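Local structure of L-Ala-D/L-Glu epimerase, a muconate lactonizing enzyme (Klebsiella pneumoniae subsp. pneumoniae MGH 78578, 3FCP) at residues Leu248-Ala254 with Tyr271-Lys277; Val284-Arg289 with Ala316-Leu320; Ile49-Ile55 with Met303-Gly309; Lys106-Thr111 with Gly279-Ser283. The protein belongs to the enolase superfamily as a muconate lactonizing enzyme relative, pairing an N-terminal domain with a TIM-like barrel that carries a magnesium ion. All blocks are in the same frame, centred on the assembly; numbering follows the deposited sequence.

Contact 1 (Leu248-Ala254 with Tyr271-Lys277); sequences LADEAVA and YALKIAK. With MG (magnesium ion), chain I.
Asp250 meets both Lys274 and Lys277 at the C-terminal ends of two parallel barrel strands, neighbours in one beta-alpha-beta unit, where the magnesium ion sits. With its CG anti to the backbone N (chi1 -176°), the aspartate shares its carboxylate among the metal and two lysines. Asp250 OD2 binds magnesium at 2.3 Å; Glu251 and Asn201 supply the other protein ligands while three waters occupy further positions. The same Asp250 OD2 is approached on its syn side by Lys274 NZ, 3.1 Å away and 24° out of the carboxylate plane. Lys277 NZ instead takes the anti lone pair of Asp250 OD1 at 2.9 Å. Both lysine chains cross the aspartate at about a right angle, and the salt-bridge network they make with it holds the carboxylate of a metal ligand by both oxygens.

One step further from the metal, Lys277 NZ is itself held in place by backbone oxygens. It donates to Val253 O at 2.7 Å, nearly in line with that carbonyl, and also to Ala272 O. A further bond goes to Asp250 O, which receives Lys277 NZ and Val253 N on opposite faces of its plane as the type I turn 250-253 closes. The strands themselves are tied by Ala272 N to Ala249 O at 2.8 Å. Beneath the turn, Val253 CG2 makes a CH-pi contact 4.2 Å from the centroid of the Tyr271 ring, over its face, while the hydroxyl of that tyrosine bonds to Gly259. Farther along, a water accepts from Lys274 N and donates to Ala254 O at 2.9 Å.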
loop_
_atom_site.group_PDB
_atom_site.type_symbol
_atom_site.label_atom_id
_atom_site.label_comp_id
_atom_site.label_asym_id
_atom_site.label_seq_id
_atom_site.Cartn_x
_atom_site.Cartn_y
_atom_site.Cartn_z
ATOM N N LEU A 248 -5.046 24.173 0.415
ATOM C CA LEU A 248 -3.802 24.912 0.598
ATOM C C LEU A 248 -3.191 24.511 1.945
ATOM O O LEU A 248 -3.820 24.670 2.991
ATOM C CB LEU A 248 -4.089 26.421 0.612
ATOM C CG LEU A 248 -3.061 27.462 0.134
ATOM C CD1 LEU A 248 -3.066 28.630 1.116
ATOM C CD2 LEU A 248 -1.663 26.874 -0.019
ATOM N N ALA A 249 -1.974 23.984 1.923
ATOM C CA ALA A 249 -1.313 23.597 3.162
ATOM C C ALA A 249 -0.539 24.792 3.734
ATOM O O ALA A 249 0.153 25.495 2.995
ATOM C CB ALA A 249 -0.357 22.434 2.898
ATOM N N ASP A 250 -0.670 25.038 5.034
ATOM C CA ASP A 250 0.072 26.133 5.662
ATOM C C ASP A 250 0.943 25.556 6.773
ATOM O O ASP A 250 2.080 25.160 6.518
ATOM C CB ASP A 250 -0.866 27.222 6.224
ATOM C CG ASP A 250 -0.099 28.424 6.802
ATOM O OD1 ASP A 250 1.148 28.471 6.663
ATOM O OD2 ASP A 250 -0.737 29.327 7.394
ATOM N N GLU A 251 0.408 25.477 7.992
ATOM C CA GLU A 251 1.172 24.944 9.120
ATOM C C GLU A 251 1.729 23.540 8.885
ATOM O O GLU A 251 2.715 23.154 9.516
ATOM C CB GLU A 251 0.325 24.936 10.404
ATOM C CG GLU A 251 0.177 26.287 11.108
ATOM C CD GLU A 251 -0.703 27.266 10.349
ATOM O OE1 GLU A 251 -1.542 26.828 9.533
ATOM O OE2 GLU A 251 -0.562 28.483 10.584
ATOM N N ALA A 252 1.105 22.778 7.988
ATOM C CA ALA A 252 1.561 21.418 7.689
ATOM C C ALA A 252 2.884 21.389 6.922
ATOM O O ALA A 252 3.537 20.350 6.833
ATOM C CB ALA A 252 0.494 20.668 6.891
ATOM N N VAL A 253 3.282 22.523 6.362
ATOM C CA VAL A 253 4.521 22.558 5.596
ATOM C C VAL A 253 5.311 23.831 5.854
ATOM O O VAL A 253 4.830 24.937 5.603
ATOM C CB VAL A 253 4.221 22.416 4.082
ATOM C CG1 VAL A 253 3.292 23.538 3.629
ATOM C CG2 VAL A 253 5.509 22.435 3.283
ATOM N N ALA A 254 6.528 23.671 6.366
ATOM C CA ALA A 254 7.386 24.816 6.653
ATOM C C ALA A 254 8.657 24.783 5.808
ATOM O O ALA A 254 9.003 25.764 5.133
ATOM C CB ALA A 254 7.754 24.835 8.142
ATOM N N TYR A 271 0.933 24.756 -1.681
ATOM C CA TYR A 271 1.654 25.074 -0.452
ATOM C C TYR A 271 1.727 26.585 -0.231
ATOM O O TYR A 271 1.974 27.362 -1.167
ATOM C CB TYR A 271 3.099 24.549 -0.485
ATOM C CG TYR A 271 3.286 23.050 -0.400
ATOM C CD1 TYR A 271 2.258 22.207 0.029
ATOM C CD2 TYR A 271 4.528 22.476 -0.693
ATOM C CE1 TYR A 271 2.460 20.840 0.170
ATOM C CE2 TYR A 271 4.742 21.107 -0.553
ATOM C CZ TYR A 271 3.704 20.296 -0.121
ATOM O OH TYR A 271 3.907 18.946 0.012
ATOM N N ALA A 272 1.516 26.999 1.014
ATOM C CA ALA A 272 1.609 28.410 1.372
ATOM C C ALA A 272 3.068 28.668 1.736
ATOM O O ALA A 272 3.478 28.424 2.868
ATOM C CB ALA A 272 0.705 28.723 2.573
ATOM N N LEU A 273 3.854 29.143 0.776
ATOM C CA LEU A 273 5.261 29.440 1.031
ATOM C C LEU A 273 5.365 30.671 1.936
ATOM O O LEU A 273 4.642 31.651 1.747
ATOM C CB LEU A 273 5.996 29.732 -0.283
ATOM C CG LEU A 273 5.914 28.722 -1.428
ATOM C CD1 LEU A 273 6.604 29.289 -2.668
ATOM C CD2 LEU A 273 6.567 27.416 -1.001
ATOM N N LYS A 274 6.246 30.610 2.932
ATOM C CA LYS A 274 6.472 31.742 3.833
ATOM C C LYS A 274 7.950 31.750 4.193
ATOM O O LYS A 274 8.488 30.733 4.624
ATOM C CB LYS A 274 5.621 31.619 5.105
ATOM C CG LYS A 274 4.109 31.718 4.853
ATOM C CD LYS A 274 3.317 31.740 6.149
ATOM C CE LYS A 274 1.808 31.839 5.871
ATOM N NZ LYS A 274 1.032 31.906 7.128
ATOM N N ILE A 275 8.615 32.890 4.027
ATOM C CA ILE A 275 10.039 32.924 4.334
ATOM C C ILE A 275 10.319 32.614 5.801
ATOM O O ILE A 275 11.325 31.966 6.115
ATOM C CB ILE A 275 10.698 34.283 3.926
ATOM C CG1 ILE A 275 10.160 35.439 4.766
ATOM C CG2 ILE A 275 10.452 34.550 2.443
ATOM C CD1 ILE A 275 10.868 36.776 4.459
ATOM N N ALA A 276 9.417 33.038 6.690
ATOM C CA ALA A 276 9.579 32.801 8.129
ATOM C C ALA A 276 9.583 31.317 8.496
ATOM O O ALA A 276 10.313 30.896 9.398
ATOM C CB ALA A 276 8.474 33.522 8.917
ATOM N N LYS A 277 8.757 30.531 7.810
ATOM C CA LYS A 277 8.668 29.096 8.073
ATOM C C LYS A 277 9.871 28.318 7.546
ATOM O O LYS A 277 10.272 27.316 8.140
ATOM C CB LYS A 277 7.394 28.500 7.444
ATOM C CG LYS A 277 6.069 28.963 8.064
ATOM C CD LYS A 277 4.867 28.161 7.548
ATOM C CE LYS A 277 4.689 28.266 6.032
ATOM N NZ LYS A 277 3.602 27.372 5.508
HETATM MG MG MG I . -2.093 29.462 9.262
HETATM O O HOH W 1 1.976 29.989 8.900
HETATM O O HOH W 2 7.649 27.959 3.872
HETATM O O HOH W 3 -3.669 28.652 7.487
HETATM O O HOH W 4 -3.614 31.318 8.863
HETATM O O HOH W 5 -0.810 31.555 10.066
#

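Contact 2 (Val284-Arg289 with Ala316-Leu320); sequences VLALAR and AWSTL
Val284 and Trp317 cross at about a right angle, the valine presenting both methyls to the six-membered end of the indole. CG2 lies at the ring edge, in its plane, while Val284 CG1 approaches Trp317 CZ3 to 3.8 Å. This is the junction between helix 283-294 and the last turn of helix 307-317, helices that pack against the barrel strands. Leu320, just beyond that turn, divides its two methyls between different partners. Leu320 CD1 presses on Ala288 CB at 3.7 Å and also on Leu285 CD2, whereas Leu320 CD2 sits over one face of the Arg289 guanidinium, 3.9 Å from NH1 and offset toward its rim. At the guanidinium edge, in plane, a water accepts from Arg289 NH2 and donates to Thr319 O at 2.7 Å; Arg289 NH1 bonds to Gln292, and Asn89 of the second subunit packs nearby. Thr319 holds OG1 between its backbone N and carbonyl carbon (chi1 71°), which lets it donate to Ala316 O at 2.8 Å, in the carbonyl plane. The direct contact is therefore apolar: the threonine hydroxyl is spent within its own turn, and the arginine's polar link across the contact runs through water, while its flat face takes a leucine methyl.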
loop_
_atom_site.group_PDB
_atom_site.type_symbol
_atom_site.label_atom_id
_atom_site.label_comp_id
_atom_site.label_asym_id
_atom_site.label_seq_id
_atom_site.Cartn_x
_atom_site.Cartn_y
_atom_site.Cartn_z
ATOM N N VAL A 284 13.429 29.351 1.336
ATOM C CA VAL A 284 12.078 28.991 0.921
ATOM C C VAL A 284 12.030 28.459 -0.516
ATOM O O VAL A 284 11.116 27.713 -0.874
ATOM C CB VAL A 284 11.103 30.198 1.054
ATOM C CG1 VAL A 284 11.383 31.226 -0.032
ATOM C CG2 VAL A 284 9.652 29.706 0.994
ATOM N N LEU A 285 13.017 28.829 -1.331
ATOM C CA LEU A 285 13.063 28.378 -2.720
ATOM C C LEU A 285 13.240 26.866 -2.867
ATOM O O LEU A 285 12.789 26.284 -3.859
ATOM C CB LEU A 285 14.178 29.110 -3.484
ATOM C CG LEU A 285 14.007 30.632 -3.538
ATOM C CD1 LEU A 285 15.184 31.263 -4.274
ATOM C CD2 LEU A 285 12.699 30.972 -4.241
ATOM N N ALA A 286 13.888 26.225 -1.892
ATOM C CA ALA A 286 14.065 24.770 -1.958
ATOM C C ALA A 286 12.687 24.108 -1.826
ATOM O O ALA A 286 12.365 23.156 -2.537
ATOM C CB ALA A 286 14.996 24.286 -0.837
ATOM N N LEU A 287 11.876 24.626 -0.912
ATOM C CA LEU A 287 10.529 24.105 -0.698
ATOM C C LEU A 287 9.734 24.317 -1.988
ATOM O O LEU A 287 8.989 23.440 -2.431
ATOM C CB LEU A 287 9.845 24.866 0.441
ATOM C CG LEU A 287 8.759 24.213 1.301
ATOM C CD1 LEU A 287 7.798 25.302 1.746
ATOM C CD2 LEU A 287 8.026 23.096 0.565
ATOM N N ALA A 288 9.891 25.487 -2.590
ATOM C CA ALA A 288 9.181 25.786 -3.833
ATOM C C ALA A 288 9.532 24.779 -4.935
ATOM O O ALA A 288 8.648 24.295 -5.640
ATOM C CB ALA A 288 9.504 27.205 -4.300
ATOM N N ARG A 289 10.816 24.457 -5.084
ATOM C CA ARG A 289 11.233 23.506 -6.116
ATOM C C ARG A 289 10.715 22.089 -5.845
ATOM O O ARG A 289 10.398 21.353 -6.776
ATOM C CB ARG A 289 12.760 23.494 -6.255
ATOM C CG ARG A 289 13.372 24.825 -6.706
ATOM C CD ARG A 289 12.774 25.341 -8.017
ATOM N NE ARG A 289 13.436 26.567 -8.472
ATOM C CZ ARG A 289 12.952 27.384 -9.405
ATOM N NH1 ARG A 289 11.791 27.118 -9.989
ATOM N NH2 ARG A 289 13.632 28.465 -9.769
ATOM N N ALA A 316 11.454 36.927 -3.422
ATOM C CA ALA A 316 11.463 35.480 -3.623
ATOM C C ALA A 316 10.269 35.056 -4.483
ATOM O O ALA A 316 10.420 34.292 -5.439
ATOM C CB ALA A 316 11.424 34.759 -2.269
ATOM N N TRP A 317 9.084 35.566 -4.151
ATOM C CA TRP A 317 7.870 35.231 -4.898
ATOM C C TRP A 317 7.974 35.607 -6.379
ATOM O O TRP A 317 7.416 34.923 -7.241
ATOM C CB TRP A 317 6.648 35.947 -4.303
ATOM C CG TRP A 317 6.297 35.634 -2.857
ATOM C CD1 TRP A 317 5.422 36.336 -2.065
ATOM C CD2 TRP A 317 6.823 34.582 -2.032
ATOM N NE1 TRP A 317 5.373 35.788 -0.808
ATOM C CE2 TRP A 317 6.225 34.714 -0.757
ATOM C CE3 TRP A 317 7.744 33.542 -2.244
ATOM C CZ2 TRP A 317 6.520 33.848 0.307
ATOM C CZ3 TRP A 317 8.039 32.682 -1.188
ATOM C CH2 TRP A 317 7.428 32.841 0.075
ATOM N N SER A 318 8.690 36.691 -6.670
ATOM C CA SER A 318 8.846 37.172 -8.043
ATOM C C SER A 318 9.559 36.193 -8.961
ATOM O O SER A 318 9.384 36.226 -10.179
ATOM C CB SER A 318 9.615 38.499 -8.065
ATOM O OG SER A 318 11.008 38.294 -7.878
ATOM N N THR A 319 10.378 35.326 -8.386
ATOM C CA THR A 319 11.122 34.375 -9.196
ATOM C C THR A 319 10.334 33.105 -9.494
ATOM O O THR A 319 10.818 32.239 -10.222
ATOM C CB THR A 319 12.400 33.932 -8.488
ATOM O OG1 THR A 319 12.046 33.093 -7.381
ATOM C CG2 THR A 319 13.182 35.144 -7.979
ATOM N N LEU A 320 9.120 33.002 -8.960
ATOM C CA LEU A 320 8.324 31.784 -9.132
ATOM C C LEU A 320 6.944 31.966 -9.739
ATOM O O LEU A 320 6.350 33.033 -9.638
ATOM C CB LEU A 320 8.123 31.112 -7.766
ATOM C CG LEU A 320 9.346 30.814 -6.901
ATOM C CD1 LEU A 320 8.918 30.625 -5.442
ATOM C CD2 LEU A 320 10.046 29.581 -7.448
HETATM O O HOH W 6 11.539 29.868 -11.376
#

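Contact 3 (Ile49-Ile55 with Met303-Gly309); sequences IGEATTI and MLEGTVG
Glu51 reaches from the last strand of the N-terminal domain's antiparallel sheet to the start of barrel helix 307-317, and its carboxylate is the tight centre of this interdomain contact. A trans first torsion (179°) points the chain away from its own N, and it stays extended beyond, carrying both oxygens straight among backbone N-H groups. The syn lone pair of Glu51 OE2 accepts from Gly306 N, the N-cap residue, at 2.7 Å in a nearly straight bond (170°). Its anti lone pair takes the hydroxyl of Thr53, two residues further along the chain. Glu51 OE1 is met by Gly309 N at 2.7 Å from 53° out of the carboxylate plane, and a water bridges it to Val308 N. Next to this, Val308 sets CG1 against the backbone of Gly50 and CG2 3.9 Å from Ile49 CD1.

Toward Ile55 the contact becomes largely apolar and partly exposed. Met303, its chain bent at both chi2 and chi3, folds CE back beside Thr54 OG1 at 3.6 Å, the two side chains pointing the same way. Ile55 CD1 touches Leu304 CG at 4.0 Å, both residues being partly exposed. A second water accepts from Thr53 N and donates to Glu305 OE2 at 2.6 Å, while Glu305 OE1 bonds to Thr302 and to Met303 N. Met303 O, by contrast, is buried without a polar partner. Four bonds thus hold the Glu51 carboxylate, and with an N-terminal helix end beside it the environment would be expected to favour its ionised form despite burial.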
loop_
_atom_site.group_PDB
_atom_site.type_symbol
_atom_site.label_atom_id
_atom_site.label_comp_id
_atom_site.label_asym_id
_atom_site.label_seq_id
_atom_site.Cartn_x
_atom_site.Cartn_y
_atom_site.Cartn_z
ATOM N N ILE A 49 19.327 44.787 6.043
ATOM C CA ILE A 49 18.295 44.701 7.066
ATOM C C ILE A 49 17.358 43.530 6.817
ATOM O O ILE A 49 17.232 43.037 5.692
ATOM C CB ILE A 49 17.456 46.005 7.174
ATOM C CG1 ILE A 49 16.830 46.346 5.823
ATOM C CG2 ILE A 49 18.332 47.143 7.697
ATOM C CD1 ILE A 49 15.898 47.554 5.873
ATOM N N GLY A 50 16.703 43.086 7.882
ATOM C CA GLY A 50 15.792 41.964 7.766
ATOM C C GLY A 50 14.699 42.052 8.803
ATOM O O GLY A 50 14.782 42.858 9.732
ATOM N N GLU A 51 13.682 41.210 8.657
ATOM C CA GLU A 51 12.557 41.214 9.583
ATOM C C GLU A 51 12.011 39.826 9.890
ATOM O O GLU A 51 11.844 39.005 8.995
ATOM C CB GLU A 51 11.416 42.056 9.006
ATOM C CG GLU A 51 10.186 42.108 9.898
ATOM C CD GLU A 51 9.014 42.843 9.255
ATOM O OE1 GLU A 51 9.236 43.613 8.298
ATOM O OE2 GLU A 51 7.870 42.656 9.718
ATOM N N ALA A 52 11.727 39.580 11.163
ATOM C CA ALA A 52 11.135 38.313 11.589
ATOM C C ALA A 52 9.931 38.736 12.420
ATOM O O ALA A 52 10.078 39.351 13.478
ATOM C CB ALA A 52 12.114 37.507 12.432
ATOM N N THR A 53 8.741 38.421 11.923
ATOM C CA THR A 53 7.508 38.782 12.601
ATOM C C THR A 53 6.552 37.598 12.691
ATOM O O THR A 53 6.589 36.692 11.860
ATOM C CB THR A 53 6.800 39.934 11.843
ATOM O OG1 THR A 53 7.597 41.124 11.939
ATOM C CG2 THR A 53 5.421 40.200 12.415
ATOM N N THR A 54 5.707 37.603 13.715
ATOM C CA THR A 54 4.719 36.553 13.862
ATOM C C THR A 54 3.392 37.170 14.278
ATOM O O THR A 54 3.265 38.394 14.384
ATOM C CB THR A 54 5.127 35.498 14.902
ATOM O OG1 THR A 54 4.214 34.397 14.824
ATOM C CG2 THR A 54 5.092 36.074 16.310
ATOM N N ILE A 55 2.410 36.312 14.522
ATOM C CA ILE A 55 1.078 36.752 14.901
ATOM C C ILE A 55 0.700 36.254 16.293
ATOM O O ILE A 55 0.836 35.074 16.594
ATOM C CB ILE A 55 0.031 36.215 13.886
ATOM C CG1 ILE A 55 0.445 36.598 12.461
ATOM C CG2 ILE A 55 -1.342 36.770 14.200
ATOM C CD1 ILE A 55 -0.321 35.855 11.362
ATOM N N MET A 303 3.231 36.336 7.359
ATOM C CA MET A 303 3.063 36.217 8.799
ATOM C C MET A 303 2.677 37.635 9.245
ATOM O O MET A 303 2.807 38.011 10.415
ATOM C CB MET A 303 4.366 35.769 9.470
ATOM C CG MET A 303 4.720 34.285 9.276
ATOM S SD MET A 303 3.463 33.078 9.791
ATOM C CE MET A 303 3.273 33.458 11.471
ATOM N N LEU A 304 2.176 38.400 8.276
ATOM C CA LEU A 304 1.764 39.791 8.461
ATOM C C LEU A 304 2.968 40.682 8.776
ATOM O O LEU A 304 2.938 41.497 9.698
ATOM C CB LEU A 304 0.692 39.910 9.557
ATOM C CG LEU A 304 -0.648 39.230 9.238
ATOM C CD1 LEU A 304 -1.664 39.510 10.347
ATOM C CD2 LEU A 304 -1.175 39.740 7.914
ATOM N N GLU A 305 4.032 40.505 7.997
ATOM C CA GLU A 305 5.250 41.290 8.147
ATOM C C GLU A 305 5.006 42.739 7.742
ATOM O O GLU A 305 4.063 43.037 7.005
ATOM C CB GLU A 305 6.359 40.749 7.229
ATOM C CG GLU A 305 6.983 39.411 7.601
ATOM C CD GLU A 305 6.167 38.205 7.168
ATOM O OE1 GLU A 305 5.181 38.360 6.411
ATOM O OE2 GLU A 305 6.528 37.088 7.586
ATOM N N GLY A 306 5.869 43.632 8.226
ATOM C CA GLY A 306 5.793 45.026 7.843
ATOM C C GLY A 306 6.430 45.108 6.461
ATOM O O GLY A 306 6.543 44.090 5.776
ATOM N N THR A 307 6.875 46.293 6.055
ATOM C CA THR A 307 7.475 46.471 4.741
ATOM C C THR A 307 8.762 45.680 4.474
ATOM O O THR A 307 8.942 45.156 3.376
ATOM C CB THR A 307 7.747 47.968 4.459
ATOM O OG1 THR A 307 6.506 48.684 4.474
ATOM C CG2 THR A 307 8.413 48.153 3.096
ATOM N N VAL A 308 9.653 45.587 5.459
ATOM C CA VAL A 308 10.906 44.857 5.252
ATOM C C VAL A 308 10.677 43.372 4.953
ATOM O O VAL A 308 11.110 42.869 3.913
ATOM C CB VAL A 308 11.844 44.990 6.474
ATOM C CG1 VAL A 308 13.092 44.135 6.261
ATOM C CG2 VAL A 308 12.251 46.469 6.668
ATOM N N GLY A 309 9.993 42.683 5.865
ATOM C CA GLY A 309 9.721 41.266 5.685
ATOM C C GLY A 309 8.836 40.985 4.483
ATOM O O GLY A 309 8.960 39.949 3.825
HETATM O O HOH W 7 9.190 46.567 8.210
HETATM O O HOH W 8 8.302 36.825 9.454
#

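Contact 4 (Lys106-Thr111 with Gly279-Ser283); sequences KSAIET and GGPNS
Glu110 extends from its helix toward Asn282 and Ser283 on two trans torsions (chi1 -172°, chi2 178°), which stretch the chain almost fully and bring its carboxylate up to the turn joining helix 275-278 to helix 283-294. The arrangement is a helix-to-loop junction between the N-terminal domain of the enolase superfamily and its TIM-like barrel. Ser283 OG donates to the syn lone pair of Glu110 OE2 at 2.8 Å, and a water donates both to that oxygen and to Asn282 OD1. Glu110 OE1 accepts from the backbone N-H groups of Ser283 and Asn282, although this oxygen lies too near a neighbouring atom in the model for its exact place to be trusted. The glutamate thus faces the turn that leads into helix 283-294, with OE2 the more securely placed oxygen.

Below the glutamate the two backbones come together at a pair of glycines. Gly279, with positive phi, turns the chain out of helix 275-278, and Gly280 passes so close to the other helix that its CA is 3.7 Å from Ser107 CA. Ser107 CB lies 3.4 Å from Gly280 N, while Ser107 CA makes a C-H...O contact with Gly279 O at 3.5 Å. Lys106 starts alongside, but its NZ bonds to Ile99, Gly101 and Asn96. On the far flank Thr111 crosses Pro281 at about a right angle, and Ala312 of helix 307-317 touches both. The threonine hydroxyl donates to Ser107 O at 2.7 Å, leaving Thr111 OG1 3.4 Å from Pro281 CD.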
loop_
_atom_site.group_PDB
_atom_site.type_symbol
_atom_site.label_atom_id
_atom_site.label_comp_id
_atom_site.label_asym_id
_atom_site.label_seq_id
_atom_site.Cartn_x
_atom_site.Cartn_y
_atom_site.Cartn_z
ATOM N N LYS A 106 16.312 32.906 11.661
ATOM C CA LYS A 106 17.170 32.666 10.503
ATOM C C LYS A 106 16.702 33.465 9.290
ATOM O O LYS A 106 17.515 33.971 8.519
ATOM C CB LYS A 106 17.199 31.175 10.158
ATOM C CG LYS A 106 17.912 30.320 11.193
ATOM C CD LYS A 106 17.741 28.827 10.906
ATOM C CE LYS A 106 18.501 27.981 11.923
ATOM N NZ LYS A 106 18.201 26.519 11.785
ATOM N N SER A 107 15.390 33.585 9.124
ATOM C CA SER A 107 14.848 34.327 7.991
ATOM C C SER A 107 15.231 35.811 8.033
ATOM O O SER A 107 15.522 36.411 6.995
ATOM C CB SER A 107 13.327 34.189 7.952
ATOM O OG SER A 107 12.779 35.051 6.975
ATOM N N ALA A 108 15.213 36.402 9.223
ATOM C CA ALA A 108 15.583 37.812 9.368
ATOM C C ALA A 108 17.049 37.987 8.973
ATOM O O ALA A 108 17.403 38.928 8.263
ATOM C CB ALA A 108 15.363 38.276 10.812
ATOM N N ILE A 109 17.897 37.073 9.433
ATOM C CA ILE A 109 19.323 37.124 9.120
ATOM C C ILE A 109 19.604 36.883 7.633
ATOM O O ILE A 109 20.409 37.590 7.019
ATOM C CB ILE A 109 20.114 36.068 9.941
ATOM C CG1 ILE A 109 20.021 36.389 11.437
ATOM C CG2 ILE A 109 21.568 36.025 9.470
ATOM C CD1 ILE A 109 20.597 37.747 11.819
ATOM N N GLU A 110 18.954 35.877 7.056
ATOM C CA GLU A 110 19.163 35.567 5.643
ATOM C C GLU A 110 18.727 36.754 4.796
ATOM O O GLU A 110 19.364 37.088 3.793
ATOM C CB GLU A 110 18.371 34.316 5.235
ATOM C CG GLU A 110 18.699 33.829 3.837
ATOM C CD GLU A 110 17.947 32.565 3.454
ATOM O OE1 GLU A 110 16.861 32.668 2.850
ATOM O OE2 GLU A 110 18.447 31.468 3.765
ATOM N N THR A 111 17.639 37.397 5.207
ATOM C CA THR A 111 17.126 38.551 4.482
ATOM C C THR A 111 18.161 39.673 4.493
ATOM O O THR A 111 18.461 40.269 3.454
ATOM C CB THR A 111 15.823 39.079 5.120
ATOM O OG1 THR A 111 14.810 38.065 5.046
ATOM C CG2 THR A 111 15.339 40.343 4.389
ATOM N N GLY A 279 13.061 29.799 6.707
ATOM C CA GLY A 279 14.360 30.325 7.089
ATOM C C GLY A 279 14.885 31.423 6.170
ATOM O O GLY A 279 16.092 31.690 6.143
ATOM N N GLY A 280 13.999 32.054 5.397
ATOM C CA GLY A 280 14.440 33.142 4.540
ATOM C C GLY A 280 14.072 33.085 3.070
ATOM O O GLY A 280 13.577 32.068 2.575
ATOM N N PRO A 281 14.318 34.178 2.338
ATOM C CA PRO A 281 14.022 34.294 0.903
ATOM C C PRO A 281 14.720 33.248 0.026
ATOM O O PRO A 281 14.196 32.860 -1.009
ATOM C CB PRO A 281 14.480 35.714 0.565
ATOM C CG PRO A 281 14.324 36.454 1.877
ATOM C CD PRO A 281 14.855 35.445 2.871
ATOM N N ASN A 282 15.911 32.799 0.417
ATOM C CA ASN A 282 16.592 31.781 -0.386
ATOM C C ASN A 282 16.173 30.381 0.050
ATOM O O ASN A 282 15.886 29.512 -0.785
ATOM C CB ASN A 282 18.119 31.913 -0.278
ATOM C CG ASN A 282 18.852 30.949 -1.207
ATOM O OD1 ASN A 282 19.745 30.212 -0.783
ATOM N ND2 ASN A 282 18.479 30.953 -2.480
ATOM N N SER A 283 16.130 30.164 1.361
ATOM C CA SER A 283 15.747 28.861 1.906
ATOM C C SER A 283 14.360 28.411 1.451
ATOM O O SER A 283 14.136 27.227 1.198
ATOM C CB SER A 283 15.791 28.892 3.436
ATOM O OG SER A 283 17.123 29.031 3.900
HETATM O O HOH W 9 19.987 29.911 2.329
#

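Contacts 1, 3 and 4 run from the magnesium site to the domain interface, and contact 2 adjoins contacts 1 and 4. Contact 1 supplies two of the three protein ligands, and contact 3, whose centre is about 15 Å from that of contact 1, reaches it where Met303 SD packs 3.8 Å from Lys274 NZ. The Gly279-Ser283 half of contact 4 follows directly in the chain, with Ile275 O and Gly280 N 2.8 Å apart in a probable hydrogen bond; its other half meets contact 3 through Ala108 and Ala52. Contacts 3 and 4 both join the N-terminal domain to the barrel. Contact 2 lies within the barrel domain, about 12 Å between centres from contact 1, and packs Trp317 CZ2 against Leu273 O at 3.2 Å.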